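Local coordinates for flagellar protein FliT (Bordetella bronchiseptica, PDB 3H3M) that probably acts, as its relatives do, as a small helical export chaperone in assembly of the bacterial flagellum, at residues Asn29-Met34 / Glu86-Val91; Gln25-Leu30 / Gln51-Leu56. All blocks are in the same frame, centred on the assembly; numbering follows the deposited sequence.

Contact 1. Residues Asn29-Met34 / Glu86-Val91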
ATOM      1  N   ASN A  29      -4.998   4.924  -9.769  1.00  3.17           N
ATOM      2  CA  ASN A  29      -5.773   6.178  -9.764  1.00  3.00           C
ATOM      3  C   ASN A  29      -6.407   6.380  -8.403  1.00  2.00           C
ATOM      4  O   ASN A  29      -6.358   7.484  -7.829  1.00  2.00           O
ATOM      5  CB  ASN A  29      -6.813   6.226 -10.911  1.00  3.46           C
ATOM      6  CG  ASN A  29      -6.146   6.262 -12.305  1.00  5.63           C
ATOM      7  OD1 ASN A  29      -4.987   6.705 -12.443  1.00  2.29           O
ATOM      8  ND2 ASN A  29      -6.875   5.785 -13.337  1.00  6.21           N
ATOM      9  N   LEU A  30      -6.947   5.289  -7.872  1.00  2.00           N
ATOM     10  CA  LEU A  30      -7.581   5.305  -6.581  1.00  2.00           C
ATOM     11  C   LEU A  30      -6.606   5.675  -5.471  1.00  2.00           C
ATOM     12  O   LEU A  30      -6.922   6.488  -4.635  1.00  2.00           O
ATOM     13  CB  LEU A  30      -8.200   3.953  -6.292  1.00  2.00           C
ATOM     14  CG  LEU A  30      -8.906   3.924  -4.955  1.00  2.00           C
ATOM     15  CD1 LEU A  30      -9.999   4.970  -4.836  1.00  2.00           C
ATOM     16  CD2 LEU A  30      -9.443   2.539  -4.740  1.00  2.00           C
ATOM     17  N   THR A  31      -5.406   5.098  -5.500  1.00  2.00           N
ATOM     18  CA  THR A  31      -4.383   5.391  -4.483  1.00  2.00           C
ATOM     19  C   THR A  31      -3.908   6.842  -4.565  1.00  2.04           C
ATOM     20  O   THR A  31      -3.531   7.419  -3.547  1.00  2.00           O
ATOM     21  CB  THR A  31      -3.200   4.383  -4.534  1.00  2.00           C
ATOM     22  OG1 THR A  31      -2.623   4.387  -5.844  1.00  2.00           O
ATOM     23  CG2 THR A  31      -3.678   2.996  -4.196  1.00  2.00           C
ATOM     24  N   SER A  32      -3.976   7.434  -5.766  1.00  2.85           N
ATOM     25  CA  SER A  32      -3.671   8.853  -5.949  1.00  3.38           C
ATOM     26  C   SER A  32      -4.783   9.739  -5.333  1.00  3.62           C
ATOM     27  O   SER A  32      -4.507  10.780  -4.714  1.00  2.60           O
ATOM     28  CB  SER A  32      -3.454   9.186  -7.438  1.00  3.89           C
ATOM     29  OG  SER A  32      -2.253   8.600  -7.965  1.00  5.28           O
ATOM     30  N   ARG A  33      -6.037   9.331  -5.495  1.00  3.98           N
ATOM     31  CA  ARG A  33      -7.137   9.984  -4.774  1.00  3.98           C
ATOM     32  C   ARG A  33      -6.935   9.837  -3.270  1.00  3.34           C
ATOM     33  O   ARG A  33      -7.138  10.797  -2.512  1.00  3.02           O
ATOM     34  CB  ARG A  33      -8.502   9.407  -5.199  1.00  5.18           C
ATOM     35  CG  ARG A  33      -9.113  10.119  -6.420  1.00  7.70           C
ATOM     36  CD  ARG A  33     -10.354   9.437  -6.909  1.00 11.27           C
ATOM     37  NE  ARG A  33      -9.978   8.374  -7.836  1.00 15.94           N
ATOM     38  CZ  ARG A  33     -10.660   7.242  -8.074  1.00 18.25           C
ATOM     39  NH1 ARG A  33     -11.825   6.978  -7.449  1.00 17.43           N
ATOM     40  NH2 ARG A  33     -10.151   6.355  -8.959  1.00 17.60           N
HETATM   41  N   MSE A  34      -6.487   8.672  -2.806  1.00  2.55           N
HETATM   42  CA  MSE A  34      -6.307   8.530  -1.353  1.00  2.80           C
HETATM   43  C   MSE A  34      -5.265   9.507  -0.879  1.00  2.00           C
HETATM   44  O   MSE A  34      -5.431  10.140   0.163  1.00  2.00           O
HETATM   45  CB  MSE A  34      -5.869   7.154  -0.929  1.00  2.77           C
HETATM   46  CG  MSE A  34      -6.795   6.112  -1.302  1.00  7.96           C
HETATM   47 SE   MSE A  34      -6.219   4.470  -0.413  1.00 19.50          SE
HETATM   48  CE  MSE A  34      -4.467   4.201  -1.320  1.00 14.22           C
ATOM     49  N   GLU A  86       4.301   3.749  -3.853  1.00  8.99           N
ATOM     50  CA  GLU A  86       4.704   5.108  -3.453  1.00  9.67           C
ATOM     51  C   GLU A  86       3.527   5.893  -2.854  1.00  9.84           C
ATOM     52  O   GLU A  86       3.672   6.649  -1.878  1.00 10.34           O
ATOM     53  CB  GLU A  86       5.235   5.903  -4.645  1.00  9.82           C
ATOM     54  CG  GLU A  86       6.629   5.577  -5.090  1.00 10.68           C
ATOM     55  CD  GLU A  86       7.120   6.506  -6.227  1.00 11.64           C
ATOM     56  OE1 GLU A  86       6.278   7.125  -6.928  1.00 12.03           O
ATOM     57  OE2 GLU A  86       8.360   6.599  -6.402  1.00 11.32           O
ATOM     58  N   ASN A  87       2.353   5.715  -3.443  1.00  9.74           N
ATOM     59  CA  ASN A  87       1.148   6.353  -2.916  1.00  9.31           C
ATOM     60  C   ASN A  87       0.745   5.846  -1.562  1.00  8.72           C
ATOM     61  O   ASN A  87       0.381   6.626  -0.671  1.00 10.24           O
ATOM     62  CB  ASN A  87       0.011   6.216  -3.903  1.00  8.92           C
ATOM     63  CG  ASN A  87       0.120   7.194  -5.027  1.00  8.88           C
ATOM     64  OD1 ASN A  87       0.860   8.201  -4.927  1.00  7.61           O
ATOM     65  ND2 ASN A  87      -0.629   6.934  -6.122  1.00  8.98           N
ATOM     66  N   ASP A  88       0.870   4.553  -1.386  1.00  8.46           N
ATOM     67  CA  ASP A  88       0.557   3.903  -0.128  1.00  7.50           C
ATOM     68  C   ASP A  88       1.502   4.430   0.935  1.00  7.08           C
ATOM     69  O   ASP A  88       1.084   4.811   2.031  1.00  6.84           O
ATOM     70  CB  ASP A  88       0.681   2.385  -0.300  1.00  8.23           C
ATOM     71  CG  ASP A  88      -0.643   1.706  -0.748  1.00 10.59           C
ATOM     72  OD1 ASP A  88      -1.576   2.424  -1.154  1.00 15.13           O
ATOM     73  OD2 ASP A  88      -0.771   0.438  -0.644  1.00 15.53           O
ATOM     74  N   ALA A  89       2.791   4.500   0.603  1.00  6.89           N
ATOM     75  CA  ALA A  89       3.799   5.010   1.567  1.00  5.79           C
ATOM     76  C   ALA A  89       3.531   6.471   1.929  1.00  4.81           C
ATOM     77  O   ALA A  89       3.650   6.870   3.078  1.00  4.20           O
ATOM     78  CB  ALA A  89       5.190   4.839   1.026  1.00  4.55           C
ATOM     79  N   ALA A  90       3.152   7.258   0.924  1.00  4.84           N
ATOM     80  CA  ALA A  90       2.987   8.702   1.087  1.00  4.15           C
ATOM     81  C   ALA A  90       1.787   8.995   2.018  1.00  4.48           C
ATOM     82  O   ALA A  90       1.871   9.896   2.851  1.00  4.55           O
ATOM     83  CB  ALA A  90       2.867   9.398  -0.261  1.00  2.00           C
ATOM     84  N   VAL A  91       0.709   8.216   1.897  1.00  5.62           N
ATOM     85  CA  VAL A  91      -0.468   8.331   2.804  1.00  6.59           C
ATOM     86  C   VAL A  91      -0.061   8.087   4.258  1.00  6.92           C
ATOM     87  O   VAL A  91      -0.362   8.865   5.161  1.00  7.11           O
ATOM     88  CB  VAL A  91      -1.678   7.356   2.402  1.00  7.05           C
ATOM     89  CG1 VAL A  91      -2.700   7.284   3.531  1.00  8.60           C
ATOM     90  CG2 VAL A  91      -2.429   7.817   1.068  1.00  4.86           C
TER

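Contact 2. Residues Gln25-Leu30 / Gln51-Leu56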
ATOM      1  N   GLN A  25      -4.157   0.155 -13.272  1.00 10.51           N
ATOM      2  CA  GLN A  25      -4.318   1.582 -13.529  1.00  9.91           C
ATOM      3  C   GLN A  25      -5.339   2.155 -12.548  1.00  8.19           C
ATOM      4  O   GLN A  25      -5.074   3.140 -11.889  1.00  7.77           O
ATOM      5  CB  GLN A  25      -4.735   1.805 -14.989  1.00 10.40           C
ATOM      6  CG  GLN A  25      -4.959   3.249 -15.342  1.00 12.94           C
ATOM      7  CD  GLN A  25      -3.684   4.016 -15.362  1.00 15.80           C
ATOM      8  OE1 GLN A  25      -2.868   3.815 -16.261  1.00 19.72           O
ATOM      9  NE2 GLN A  25      -3.490   4.914 -14.385  1.00 17.98           N
ATOM     10  N   ASP A  26      -6.484   1.496 -12.431  1.00  7.15           N
ATOM     11  CA  ASP A  26      -7.548   1.940 -11.539  1.00  7.04           C
ATOM     12  C   ASP A  26      -7.126   2.021 -10.104  1.00  5.95           C
ATOM     13  O   ASP A  26      -7.607   2.899  -9.392  1.00  6.18           O
ATOM     14  CB  ASP A  26      -8.790   1.041 -11.649  1.00  7.58           C
ATOM     15  CG  ASP A  26      -9.447   1.116 -13.017  1.00 10.38           C
ATOM     16  OD1 ASP A  26      -9.550   2.230 -13.577  1.00 14.00           O
ATOM     17  OD2 ASP A  26      -9.833   0.060 -13.555  1.00 14.23           O
ATOM     18  N   ILE A  27      -6.286   1.080  -9.664  1.00  5.58           N
ATOM     19  CA  ILE A  27      -5.750   1.078  -8.284  1.00  5.56           C
ATOM     20  C   ILE A  27      -4.743   2.207  -8.072  1.00  5.13           C
ATOM     21  O   ILE A  27      -4.731   2.854  -7.008  1.00  6.04           O
ATOM     22  CB  ILE A  27      -5.077  -0.289  -7.864  1.00  6.24           C
ATOM     23  CG1 ILE A  27      -6.118  -1.424  -7.771  1.00  5.67           C
ATOM     24  CG2 ILE A  27      -4.325  -0.137  -6.496  1.00  5.45           C
ATOM     25  CD1 ILE A  27      -5.538  -2.831  -7.711  1.00  6.63           C
ATOM     26  N   ALA A  28      -3.905   2.437  -9.070  1.00  3.66           N
ATOM     27  CA  ALA A  28      -3.054   3.587  -9.073  1.00  3.49           C
ATOM     28  C   ALA A  28      -3.910   4.857  -9.012  1.00  3.25           C
ATOM     29  O   ALA A  28      -3.628   5.768  -8.245  1.00  3.24           O
ATOM     30  CB  ALA A  28      -2.137   3.577 -10.300  1.00  3.00           C
ATOM     31  N   ASN A  29      -4.998   4.924  -9.769  1.00  3.17           N
ATOM     32  CA  ASN A  29      -5.773   6.178  -9.764  1.00  3.00           C
ATOM     33  C   ASN A  29      -6.407   6.380  -8.403  1.00  2.00           C
ATOM     34  O   ASN A  29      -6.358   7.484  -7.829  1.00  2.00           O
ATOM     35  CB  ASN A  29      -6.813   6.226 -10.911  1.00  3.46           C
ATOM     36  CG  ASN A  29      -6.146   6.262 -12.305  1.00  5.63           C
ATOM     37  OD1 ASN A  29      -4.987   6.705 -12.443  1.00  2.29           O
ATOM     38  ND2 ASN A  29      -6.875   5.785 -13.337  1.00  6.21           N
ATOM     39  N   LEU A  30      -6.947   5.289  -7.872  1.00  2.00           N
ATOM     40  CA  LEU A  30      -7.581   5.305  -6.581  1.00  2.00           C
ATOM     41  C   LEU A  30      -6.606   5.675  -5.471  1.00  2.00           C
ATOM     42  O   LEU A  30      -6.922   6.488  -4.635  1.00  2.00           O
ATOM     43  CB  LEU A  30      -8.200   3.953  -6.292  1.00  2.00           C
ATOM     44  CG  LEU A  30      -8.906   3.924  -4.955  1.00  2.00           C
ATOM     45  CD1 LEU A  30      -9.999   4.970  -4.836  1.00  2.00           C
ATOM     46  CD2 LEU A  30      -9.443   2.539  -4.740  1.00  2.00           C
ATOM     47  N   GLN A  51     -12.877   1.335   0.352  1.00 10.45           N
ATOM     48  CA  GLN A  51     -13.947   0.391  -0.014  1.00 11.86           C
ATOM     49  C   GLN A  51     -13.811  -0.057  -1.465  1.00 12.67           C
ATOM     50  O   GLN A  51     -13.822  -1.255  -1.779  1.00 12.68           O
ATOM     51  CB  GLN A  51     -15.319   0.978   0.263  1.00 12.55           C
ATOM     52  CG  GLN A  51     -15.679   0.923   1.775  1.00 14.06           C
ATOM     53  N   GLU A  52     -13.630   0.916  -2.343  1.00 13.73           N
ATOM     54  CA  GLU A  52     -13.347   0.650  -3.745  1.00 13.82           C
ATOM     55  C   GLU A  52     -12.066  -0.163  -3.861  1.00 13.59           C
ATOM     56  O   GLU A  52     -12.000  -1.116  -4.628  1.00 14.16           O
ATOM     57  CB  GLU A  52     -13.197   1.983  -4.482  1.00 14.72           C
ATOM     58  CG  GLU A  52     -13.507   1.937  -5.983  1.00 17.05           C
ATOM     59  CD  GLU A  52     -13.237   3.261  -6.674  1.00 20.29           C
ATOM     60  OE1 GLU A  52     -13.541   4.328  -6.080  1.00 21.57           O
ATOM     61  OE2 GLU A  52     -12.716   3.233  -7.818  1.00 23.75           O
ATOM     62  N   TYR A  53     -11.062   0.202  -3.066  1.00 13.74           N
ATOM     63  CA  TYR A  53      -9.729  -0.411  -3.103  1.00 14.16           C
ATOM     64  C   TYR A  53      -9.799  -1.912  -2.972  1.00 13.59           C
ATOM     65  O   TYR A  53      -9.128  -2.612  -3.685  1.00 13.34           O
ATOM     66  CB  TYR A  53      -8.864   0.190  -1.992  1.00 14.16           C
ATOM     67  CG  TYR A  53      -7.393  -0.196  -1.954  1.00 17.60           C
ATOM     68  CD1 TYR A  53      -6.396   0.619  -2.532  1.00 20.25           C
ATOM     69  CD2 TYR A  53      -6.982  -1.348  -1.283  1.00 21.29           C
ATOM     70  CE1 TYR A  53      -5.027   0.273  -2.450  1.00 21.85           C
ATOM     71  CE2 TYR A  53      -5.626  -1.693  -1.195  1.00 23.68           C
ATOM     72  CZ  TYR A  53      -4.652  -0.880  -1.778  1.00 23.90           C
ATOM     73  OH  TYR A  53      -3.323  -1.257  -1.649  1.00 25.38           O
ATOM     74  N   VAL A  54     -10.643  -2.393  -2.073  1.00 14.15           N
ATOM     75  CA  VAL A  54     -10.762  -3.827  -1.783  1.00 14.31           C
ATOM     76  C   VAL A  54     -11.508  -4.559  -2.893  1.00 14.04           C
ATOM     77  O   VAL A  54     -11.223  -5.725  -3.206  1.00 13.39           O
ATOM     78  CB  VAL A  54     -11.461  -4.023  -0.417  1.00 14.66           C
ATOM     79  CG1 VAL A  54     -12.006  -5.451  -0.228  1.00 14.97           C
ATOM     80  CG2 VAL A  54     -10.482  -3.647   0.705  1.00 15.04           C
ATOM     81  N   CYS A  55     -12.451  -3.847  -3.495  1.00 14.01           N
ATOM     82  CA  CYS A  55     -13.151  -4.322  -4.692  1.00 14.54           C
ATOM     83  C   CYS A  55     -12.184  -4.594  -5.830  1.00 12.34           C
ATOM     84  O   CYS A  55     -12.273  -5.602  -6.512  1.00 12.12           O
ATOM     85  CB  CYS A  55     -14.145  -3.253  -5.179  1.00 14.99           C
ATOM     86  SG  CYS A  55     -15.850  -3.650  -4.897  1.00 23.15           S
ATOM     87  N   LEU A  56     -11.288  -3.626  -6.013  1.00 10.43           N
ATOM     88  CA  LEU A  56     -10.342  -3.562  -7.112  1.00  8.46           C
ATOM     89  C   LEU A  56      -9.282  -4.659  -6.948  1.00  7.24           C
ATOM     90  O   LEU A  56      -8.859  -5.272  -7.917  1.00  7.06           O
ATOM     91  CB  LEU A  56      -9.721  -2.145  -7.171  1.00  7.70           C
ATOM     92  CG  LEU A  56      -9.911  -1.207  -8.399  1.00  7.47           C
ATOM     93  CD1 LEU A  56     -11.235  -1.393  -9.202  1.00  2.87           C
ATOM     94  CD2 LEU A  56      -9.676   0.295  -8.038  1.00  2.00           C
TER

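Contact 1. Residues Asn29-Met34 / Glu86-Val91
Asn87 reaches from helix 72-105 onto helix 20-39 and gives its amide nitrogen to two neighbouring hydroxyls. ND2 meets Thr31 OG1 at 3.2 Å almost straight, with an N-H...O angle of 170°, and that oxygen lies in the plane of the amide. The bond from ND2 to Ser32 OG is shorter, 3.0 Å, yet more bent at 131°, its oxygen tilted from the same plane. The two N-H groups of one amide thus serve hydroxyls on consecutive residues, which suits an amide better than a hydroxyl. Beside these bonds, Thr31 CG2 rests 3.7 Å from Asp88 OD1, while selenomethionine Met34, its chain bent at the last torsion, brings CE to 3.4 Å from the same oxygen. One turn on, the branch CG2 of Val91 packs 4.0 Å from Met34 CB.

Behind the first shell, both hydroxyls turn back on their own helix. Thr31 OG1 sits between its backbone N and carbonyl carbon and also bonds the carbonyl oxygens of Ile27 and Ala28; Ser32 OG bonds that of Ala28. The segments run nearly parallel, at 17°, with axes 8.9 Å apart, close enough for short polar side chains to span the gap. Farther out, Arg92 of the second subunit packs on Met34 and makes a long, weak ion pair with Asp88.

Since the backbone carbonyls can take the hydroxyl protons, the oxygens are well placed to accept from Asn87, and a buried amide N-H pair is satisfied within an otherwise close-packed helix interface.

Contact 2. Residues Gln25-Leu30 / Gln51-Leu56
Leu30 and Leu56 meet through their CD2 methyls, 4.0 Å apart, at the middle of an apolar seam between two antiparallel helix segments. Leu30 extends toward helix 43-63 with CG anti to its own backbone nitrogen (chi1 -179°), which carries CD2 to 3.3 Å from Tyr53 N, against the helix backbone and at the edge of the ring, near its plane. Leu56 in turn places CB 3.7 Å from Ile27 CG1, the two side chains sliding past each other in opposite directions. The other branch of Ile27, CG2, approaches Tyr53 CE1 at 4.1 Å, so each branch serves one partner, the side chain crossing Tyr53 at about a right angle.

Polar residues border this seam and contribute mainly their carbon atoms. Asp26 CB lies 3.8 Å from Leu56 CD2, and Glu52 CB is equally near Leu30 CD2; the extended glutamate chain then lets its carboxylate pass along Leu30 CD1 on its way to Arg33, with which it forms a long, weak ion pair. Amphipathic side chains suit such a margin, with the carbon stem packed against leucine.

The segments run at 164° to each other with axes 10.1 Å apart, a spacing that accommodates branched aliphatic side chains. Helix 72-105 completes the surroundings through Ile84, which touches Ile27, and Asp88, which touches Tyr53, while Arg92 of the second subunit makes a cation-pi contact with the Tyr53 ring.

Overall arrangement
Both contacts use helix 20-39, the helix they share: contact 1 joins it to helix 72-105 in parallel, contact 2 to helix 43-63 in antiparallel fashion, giving a three-helix bundle. Their centres lie about 10 Å apart, with contact 1 nearer the middle of the chain and more buried. Its closer helices are bridged by amide and hydroxyl groups, whereas the wider, partly buried contact 2 is filled by aliphatic side chains with charged ones at its margin. Tyr53 links the two: its OH probably hydrogen-bonds Asp88 OD2, and CE1 packs on Thr31. Asp88 and Tyr53 also face the second subunit, tying the bundle's interior to the dimer interface.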